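Local coordinates for formate dehydrogenase (Pyrobaculum aerophilum, PDB 1QP8), which probably reduces glyoxylate and hydroxypyruvate to the corresponding 2-hydroxyacids, using the nicotinamide coenzyme NADPH, at residues E88-L93 with V207-A212. Residues are numbered along the deposited sequence; the frame is centred on the assembly and turned at random.
Sequences EFALAL and VNVGRA. With NDP (NADPH dihydro-nicotinamide-adenine-dinucleotide phosphate), chain C.
In the Rossmann-type coenzyme domain, V207 and V209, at the carboxyl end of parallel strand 205-208 and in the loop after it, pack against A90 and L93 of helix 83-98, a worked example of how a helix is joined to a strand end and to the loop that carries V209 to the coenzyme. No hydrogen bond joins the two segments; aliphatic side chains and backbone carbonyls do the touching. V207 presents both methyls to the helix: with CG1 anti to the backbone N (chi1 173°), that branch reaches L93 CB at 3.9 Å, while CG2 lies against the L93 carbonyl, 3.9 Å from its O. The L93 chain passes V207 at a slant, its CD1 ending 4.3 Å from the N208 backbone O. One turn back, A90 CB meets V209 CG2 more loosely, at 4.4 Å. The same helix serves the dimer: E88 forms a salt bridge with K99 of the second subunit, and L93 also packs on I101 of that subunit.

Beyond the strand the chain turns to NADPH. V209 carries its carbonyl to the nicotinamide carboxamide, and R211, its chain bent at chi2 and chi3, lays one face of its guanidinium against the nicotinamide ribose near O2D, though its exact placement is doubtful. Its NE also makes a long, weak ion pair with D62. Were R211 replaced by a leucine, O2D would probably lose this polar neighbour and D62 its distant partner. Between V209 and R211, in a poorly ordered spot, G210 N makes a weak, bent hydrogen bond to N208 OD1 (3.3 Å, 141° at the hydrogen).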
ATOM      1  N   GLU A  88       0.379   3.230  -7.983  1.00 39.24           N
ATOM      2  CA  GLU A  88      -0.101   2.252  -7.007  1.00 39.24           C
ATOM      3  C   GLU A  88       0.880   1.102  -6.830  1.00 39.24           C
ATOM      4  O   GLU A  88       1.015   0.549  -5.734  1.00 39.24           O
ATOM      5  CB  GLU A  88      -1.460   1.642  -7.390  1.00 43.26           C
ATOM      6  CG  GLU A  88      -2.085   2.086  -8.694  1.00 43.26           C
ATOM      7  CD  GLU A  88      -3.391   1.336  -8.989  1.00 43.26           C
ATOM      8  OE1 GLU A  88      -3.350   0.104  -9.240  1.00 43.26           O
ATOM      9  OE2 GLU A  88      -4.461   1.978  -8.965  1.00 43.26           O
ATOM     10  N   PHE A  89       1.564   0.735  -7.904  1.00 35.81           N
ATOM     11  CA  PHE A  89       2.504  -0.361  -7.808  1.00 35.81           C
ATOM     12  C   PHE A  89       3.656  -0.014  -6.862  1.00 35.81           C
ATOM     13  O   PHE A  89       4.114  -0.860  -6.091  1.00 35.81           O
ATOM     14  CB  PHE A  89       3.048  -0.727  -9.193  1.00 35.30           C
ATOM     15  CG  PHE A  89       3.582  -2.121  -9.276  1.00 35.30           C
ATOM     16  CD1 PHE A  89       2.723  -3.197  -9.408  1.00 35.30           C
ATOM     17  CD2 PHE A  89       4.943  -2.365  -9.170  1.00 35.30           C
ATOM     18  CE1 PHE A  89       3.214  -4.518  -9.433  1.00 35.30           C
ATOM     19  CE2 PHE A  89       5.453  -3.670  -9.191  1.00 35.30           C
ATOM     20  CZ  PHE A  89       4.584  -4.751  -9.322  1.00 35.30           C
ATOM     21  N   ALA A  90       4.127   1.227  -6.916  1.00 39.66           N
ATOM     22  CA  ALA A  90       5.225   1.649  -6.058  1.00 39.66           C
ATOM     23  C   ALA A  90       4.798   1.627  -4.595  1.00 39.66           C
ATOM     24  O   ALA A  90       5.577   1.256  -3.718  1.00 39.66           O
ATOM     25  CB  ALA A  90       5.679   3.044  -6.447  1.00 40.77           C
ATOM     26  N   LEU A  91       3.561   2.023  -4.328  1.00 32.90           N
ATOM     27  CA  LEU A  91       3.089   2.026  -2.964  1.00 32.90           C
ATOM     28  C   LEU A  91       3.064   0.610  -2.441  1.00 32.90           C
ATOM     29  O   LEU A  91       3.481   0.349  -1.304  1.00 32.90           O
ATOM     30  CB  LEU A  91       1.703   2.639  -2.885  1.00 59.37           C
ATOM     31  CG  LEU A  91       1.766   4.143  -3.124  1.00 59.37           C
ATOM     32  CD1 LEU A  91       0.379   4.663  -3.422  1.00 59.37           C
ATOM     33  CD2 LEU A  91       2.359   4.827  -1.913  1.00 59.37           C
ATOM     34  N   ALA A  92       2.578  -0.310  -3.269  1.00 37.11           N
ATOM     35  CA  ALA A  92       2.514  -1.717  -2.893  1.00 37.11           C
ATOM     36  C   ALA A  92       3.931  -2.188  -2.647  1.00 37.11           C
ATOM     37  O   ALA A  92       4.226  -2.823  -1.639  1.00 37.11           O
ATOM     38  CB  ALA A  92       1.888  -2.524  -4.013  1.00 31.41           C
ATOM     39  N   LEU A  93       4.811  -1.863  -3.580  1.00 31.98           N
ATOM     40  CA  LEU A  93       6.207  -2.247  -3.448  1.00 31.98           C
ATOM     41  C   LEU A  93       6.804  -1.726  -2.162  1.00 31.98           C
ATOM     42  O   LEU A  93       7.714  -2.328  -1.606  1.00 31.98           O
ATOM     43  CB  LEU A  93       7.044  -1.725  -4.614  1.00 28.89           C
ATOM     44  CG  LEU A  93       7.361  -2.754  -5.699  1.00 28.89           C
ATOM     45  CD1 LEU A  93       8.359  -2.154  -6.685  1.00 28.89           C
ATOM     46  CD2 LEU A  93       7.932  -4.024  -5.056  1.00 28.89           C
ATOM     47  N   VAL A 207      12.615   1.843  -2.607  1.00 44.88           N
ATOM     48  CA  VAL A 207      11.812   1.342  -3.715  1.00 44.88           C
ATOM     49  C   VAL A 207      12.204   1.961  -5.071  1.00 44.88           C
ATOM     50  O   VAL A 207      12.178   3.180  -5.228  1.00 44.88           O
ATOM     51  CB  VAL A 207      10.329   1.643  -3.468  1.00 36.92           C
ATOM     52  CG1 VAL A 207       9.510   1.280  -4.697  1.00 36.92           C
ATOM     53  CG2 VAL A 207       9.852   0.886  -2.236  1.00 36.92           C
ATOM     54  N   ASN A 208      12.580   1.136  -6.047  1.00 45.88           N
ATOM     55  CA  ASN A 208      12.908   1.681  -7.364  1.00 45.88           C
ATOM     56  C   ASN A 208      11.851   1.244  -8.350  1.00 45.88           C
ATOM     57  O   ASN A 208      11.576   0.060  -8.482  1.00 45.88           O
ATOM     58  CB  ASN A 208      14.263   1.215  -7.873  1.00 42.63           C
ATOM     59  CG  ASN A 208      14.638   1.894  -9.178  1.00 42.63           C
ATOM     60  OD1 ASN A 208      14.187   3.004  -9.462  1.00 42.63           O
ATOM     61  ND2 ASN A 208      15.470   1.236  -9.975  1.00 42.63           N
ATOM     62  N   VAL A 209      11.263   2.196  -9.060  1.00 47.74           N
ATOM     63  CA  VAL A 209      10.216   1.848 -10.000  1.00 47.74           C
ATOM     64  C   VAL A 209      10.518   2.438 -11.385  1.00 47.74           C
ATOM     65  O   VAL A 209       9.838   2.147 -12.359  1.00 47.74           O
ATOM     66  CB  VAL A 209       8.832   2.304  -9.433  1.00 39.70           C
ATOM     67  CG1 VAL A 209       8.596   3.763  -9.722  1.00 39.70           C
ATOM     68  CG2 VAL A 209       7.734   1.439  -9.977  1.00 39.70           C
ATOM     69  N   GLY A 210      11.554   3.262 -11.462  1.00 77.63           N
ATOM     70  CA  GLY A 210      11.959   3.812 -12.734  1.00 77.63           C
ATOM     71  C   GLY A 210      13.216   3.063 -13.109  1.00 77.63           C
ATOM     72  O   GLY A 210      13.684   2.184 -12.377  1.00 77.63           O
ATOM     73  N   ARG A 211      13.794   3.418 -14.247  1.00 43.42           N
ATOM     74  CA  ARG A 211      15.020   2.754 -14.700  1.00 43.42           C
ATOM     75  C   ARG A 211      16.083   2.450 -13.609  1.00 43.42           C
ATOM     76  O   ARG A 211      16.434   3.294 -12.791  1.00 43.42           O
ATOM     77  CB  ARG A 211      15.641   3.534 -15.886  1.00 57.66           C
ATOM     78  CG  ARG A 211      15.497   2.821 -17.227  1.00 57.66           C
ATOM     79  CD  ARG A 211      14.229   1.990 -17.353  1.00 57.66           C
ATOM     80  NE  ARG A 211      13.134   2.681 -18.032  1.00 57.66           N
ATOM     81  CZ  ARG A 211      11.834   2.438 -17.824  1.00 57.66           C
ATOM     82  NH1 ARG A 211      11.451   1.518 -16.940  1.00 57.66           N
ATOM     83  NH2 ARG A 211      10.908   3.111 -18.514  1.00 57.66           N
ATOM     84  N   ALA A 212      16.571   1.213 -13.610  1.00 54.59           N
ATOM     85  CA  ALA A 212      17.558   0.732 -12.643  1.00 54.59           C
ATOM     86  C   ALA A 212      18.930   1.411 -12.723  1.00 54.59           C
ATOM     87  O   ALA A 212      19.556   1.682 -11.701  1.00 54.59           O
ATOM     88  CB  ALA A 212      17.733  -0.789 -12.802  1.00 39.01           C
TER
HETATM   89  PA  NDP C 310       8.171  12.346 -16.519  0.70 54.47           P
HETATM   90  O1A NDP C 310       9.236  12.081 -17.536  0.70 54.47           O
HETATM   91  O2A NDP C 310       7.427  11.203 -17.091  0.70 54.47           O
HETATM   92  O5B NDP C 310       9.417  12.463 -15.444  0.70 54.47           O
HETATM   93  C5B NDP C 310       9.824  13.879 -15.255  0.70 54.47           C
HETATM   94  C4B NDP C 310      10.126  14.155 -13.737  0.70 54.47           C
HETATM   95  O4B NDP C 310      11.440  13.657 -13.272  0.70 54.47           O
HETATM   96  C3B NDP C 310      10.219  15.691 -13.383  0.70 54.47           C
HETATM   97  O3B NDP C 310      10.042  15.876 -11.989  0.70 54.47           O
HETATM   98  C2B NDP C 310      11.623  15.951 -13.930  0.70 54.47           C
HETATM   99  O2B NDP C 310      12.304  17.139 -13.753  0.70 54.47           O
HETATM  100  C1B NDP C 310      12.344  14.784 -13.397  0.70 54.47           C
HETATM  101  N9A NDP C 310      13.593  14.560 -14.050  0.70 54.47           N
HETATM  102  C8A NDP C 310      13.897  14.179 -15.330  0.70 54.47           C
HETATM  103  N7A NDP C 310      15.211  14.061 -15.523  0.70 54.47           N
HETATM  104  C5A NDP C 310      15.748  14.386 -14.302  0.70 54.47           C
HETATM  105  C6A NDP C 310      17.114  14.466 -13.841  0.70 54.47           C
HETATM  106  N6A NDP C 310      18.125  14.192 -14.687  0.70 54.47           N
HETATM  107  N1A NDP C 310      17.322  14.842 -12.519  0.70 54.47           N
HETATM  108  C2A NDP C 310      16.223  15.119 -11.717  0.70 54.47           C
HETATM  109  N3A NDP C 310      14.948  15.075 -12.064  0.70 54.47           N
HETATM  110  C4A NDP C 310      14.785  14.679 -13.381  0.70 54.47           C
HETATM  111  O3  NDP C 310       7.692  11.528 -15.269  0.70 54.47           O
HETATM  112  PN  NDP C 310       7.261  10.038 -14.730  0.70 54.47           P
HETATM  113  O1N NDP C 310       6.879  10.079 -13.300  0.70 54.47           O
HETATM  114  O2N NDP C 310       6.174   9.431 -15.565  0.70 54.47           O
HETATM  115  O5D NDP C 310       8.613   9.090 -14.922  0.70 54.47           O
HETATM  116  C5D NDP C 310       8.876   8.538 -16.234  0.70 54.47           C
HETATM  117  C4D NDP C 310      10.102   7.622 -16.078  0.70 54.47           C
HETATM  118  O4D NDP C 310       9.767   6.531 -15.187  0.70 54.47           O
HETATM  119  C3D NDP C 310      10.485   6.991 -17.416  0.70 54.47           C
HETATM  120  O3D NDP C 310      11.383   7.859 -18.088  0.70 54.47           O
HETATM  121  C2D NDP C 310      11.071   5.627 -16.967  0.70 54.47           C
HETATM  122  O2D NDP C 310      12.492   5.699 -16.769  0.70 54.47           O
HETATM  123  C1D NDP C 310      10.267   5.270 -15.695  0.70 54.47           C
HETATM  124  N1N NDP C 310       9.109   4.291 -15.963  0.70 54.47           N
HETATM  125  C2N NDP C 310       9.181   3.035 -15.267  0.70 54.47           C
HETATM  126  C3N NDP C 310       8.121   2.125 -15.504  0.70 54.47           C
HETATM  127  C7N NDP C 310       8.169   0.737 -14.754  0.70 54.47           C
HETATM  128  O7N NDP C 310       7.177   0.033 -14.806  0.70 54.47           O
HETATM  129  N7N NDP C 310       9.317   0.418 -14.096  0.70 54.47           N
HETATM  130  C4N NDP C 310       6.994   2.374 -16.378  0.70 54.47           C
HETATM  131  C5N NDP C 310       7.060   3.671 -17.002  0.70 54.47           C
HETATM  132  C6N NDP C 310       8.037   4.604 -16.831  0.70 54.47           C
HETATM  133  P2B NDP C 310      12.161  18.223 -15.055  0.70 54.47           P
HETATM  134  O1X NDP C 310      13.051  19.287 -14.461  0.70 54.47           O
HETATM  135  O2X NDP C 310      12.731  17.455 -16.194  0.70 54.47           O
HETATM  136  O3X NDP C 310      10.740  18.512 -15.154  0.70 54.47           O